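Local coordinates for UPF0230 protein TM1468 (Thermotoga maritima, PDB 1VPV), which binds long-chain fatty acids such as palmitate and may take part in lipid transport or fatty acid metabolism, at residues D82-Y87 and S118-I123. Numbering follows the deposited sequence.
Sequences DFKKRY and SKEVDI
Tyr87 and Lys84 lie one turn apart on a helix. Tyr87 points at segment 118-123, and the Lys84 chain reaches it with its outer end. The backbones approach to 7.0 Å between CA of Lys84 and CA of Val121, and the CA atoms of Tyr87 and Ile123 are 7.4 Å apart. Side chains of one segment meet both side chains and backbone of the other.

The Tyr87 ring turns one edge to Ser118, with CE2 3.5 Å from N of Ser118, near the ring plane. CG2 of Val121 approaches the same ring obliquely, 3.9 Å from CD2. In Ile123, CG1 is anti to the backbone N (chi1 176°), which puts CG2 between N and the carbonyl carbon. This CG2 branch comes 3.8 Å from the carbonyl O of Tyr87. Lys84 crosses Glu120 at about a right angle. Its chain bends at chi3 (70°), and CD lies 3.2 Å from OE1 of Glu120. The salt bridge beyond is long, 4.0 Å from Lys84 NZ to Glu120 OE1, so the charge pairing is probably weak.

The Tyr87 hydroxyl is hydrogen-bonded to the carbonyl O of Ala114, which fixes the far end of the ring on helix 110-118. Tyr87 also touches Val125 of strand 125-129. The contact thus packs helix 80-92 against the connection from helix 110-118 to strand 125-129, at the periphery of the DegV fold, away from the fatty acid site.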
# COMPACT_ATOMS: atom_id res chain seq x y z
N ASP A 82 0.63 -1.22 20.50
CA ASP A 82 1.46 -0.44 19.57
C ASP A 82 0.64 0.74 19.04
O ASP A 82 1.16 1.85 18.88
CB ASP A 82 1.89 -1.28 18.38
CG ASP A 82 3.01 -2.28 18.70
OD1 ASP A 82 3.66 -2.18 19.75
OD2 ASP A 82 3.31 -3.14 17.85
N PHE A 83 -0.63 0.47 18.73
CA PHE A 83 -1.55 1.52 18.32
C PHE A 83 -1.85 2.54 19.45
O PHE A 83 -1.84 3.76 19.17
CB PHE A 83 -2.86 0.95 17.75
CG PHE A 83 -2.78 0.61 16.28
CD1 PHE A 83 -2.80 1.61 15.33
CD2 PHE A 83 -2.70 -0.72 15.85
CE1 PHE A 83 -2.68 1.30 13.95
CE2 PHE A 83 -2.63 -1.03 14.50
CZ PHE A 83 -2.62 -0.03 13.54
N LYS A 84 -2.16 2.04 20.66
CA LYS A 84 -2.42 2.90 21.82
C LYS A 84 -1.27 3.88 22.03
O LYS A 84 -1.49 5.07 22.21
CB LYS A 84 -2.55 2.10 23.13
CG LYS A 84 -3.94 1.79 23.60
CD LYS A 84 -3.94 1.28 25.05
CE LYS A 84 -3.59 2.39 26.08
NZ LYS A 84 -3.83 1.99 27.52
N LYS A 85 -0.05 3.37 22.03
CA LYS A 85 1.12 4.22 22.30
C LYS A 85 1.24 5.35 21.29
O LYS A 85 1.41 6.50 21.68
CB LYS A 85 2.41 3.39 22.42
CG LYS A 85 2.43 2.52 23.69
CD LYS A 85 3.75 1.76 23.91
N ARG A 86 1.13 5.04 20.01
CA ARG A 86 1.11 6.09 18.98
C ARG A 86 -0.02 7.11 19.20
O ARG A 86 0.24 8.33 19.15
CB ARG A 86 0.97 5.50 17.56
CG ARG A 86 2.09 4.58 17.12
CD ARG A 86 3.00 5.20 16.06
NE ARG A 86 4.18 4.35 15.81
CZ ARG A 86 5.12 4.61 14.91
NH1 ARG A 86 5.05 5.68 14.15
NH2 ARG A 86 6.14 3.78 14.77
N TYR A 87 -1.24 6.63 19.44
CA TYR A 87 -2.39 7.54 19.64
C TYR A 87 -2.11 8.54 20.76
O TYR A 87 -2.35 9.74 20.61
CB TYR A 87 -3.68 6.76 20.00
CG TYR A 87 -4.20 5.81 18.93
CD1 TYR A 87 -3.78 5.89 17.61
CD2 TYR A 87 -5.17 4.85 19.24
CE1 TYR A 87 -4.29 5.03 16.63
CE2 TYR A 87 -5.70 3.99 18.27
CZ TYR A 87 -5.24 4.08 16.97
OH TYR A 87 -5.75 3.23 16.01
N SER A 118 -8.45 2.30 19.55
CA SER A 118 -9.22 3.57 19.59
C SER A 118 -10.19 3.66 20.78
O SER A 118 -10.56 4.77 21.19
CB SER A 118 -10.04 3.77 18.32
OG SER A 118 -11.13 2.86 18.27
N LYS A 119 -10.61 2.51 21.28
CA LYS A 119 -11.52 2.46 22.43
C LYS A 119 -10.80 2.64 23.75
O LYS A 119 -11.45 2.90 24.75
CB LYS A 119 -12.31 1.15 22.43
CG LYS A 119 -13.05 0.94 21.11
CD LYS A 119 -14.26 0.03 21.23
CE LYS A 119 -15.00 -0.02 19.92
NZ LYS A 119 -16.48 -0.10 20.15
N GLU A 120 -9.47 2.54 23.77
CA GLU A 120 -8.72 2.70 25.02
C GLU A 120 -8.07 4.07 25.24
O GLU A 120 -7.24 4.19 26.11
CB GLU A 120 -7.68 1.60 25.10
CG GLU A 120 -8.30 0.20 25.07
CD GLU A 120 -7.55 -0.81 25.91
OE1 GLU A 120 -6.30 -0.72 26.02
OE2 GLU A 120 -8.20 -1.72 26.47
N VAL A 121 -8.44 5.08 24.46
CA VAL A 121 -7.85 6.42 24.54
C VAL A 121 -8.90 7.52 24.41
O VAL A 121 -9.97 7.32 23.83
CB VAL A 121 -6.76 6.68 23.47
CG1 VAL A 121 -5.63 5.71 23.59
CG2 VAL A 121 -7.32 6.63 22.02
N ASP A 122 -8.55 8.68 24.97
CA ASP A 122 -9.38 9.89 24.97
C ASP A 122 -9.58 10.57 23.63
O ASP A 122 -10.60 11.22 23.41
CB ASP A 122 -8.69 10.93 25.84
CG ASP A 122 -8.87 10.66 27.28
OD1 ASP A 122 -9.77 9.86 27.61
OD2 ASP A 122 -8.10 11.23 28.09
N ILE A 123 -8.56 10.48 22.79
CA ILE A 123 -8.43 11.31 21.61
C ILE A 123 -9.22 10.66 20.48
O ILE A 123 -9.05 9.47 20.22
CB ILE A 123 -6.91 11.52 21.25
CG1 ILE A 123 -6.75 12.31 19.96
CG2 ILE A 123 -6.14 10.16 21.13
CD1 ILE A 123 -5.29 12.64 19.61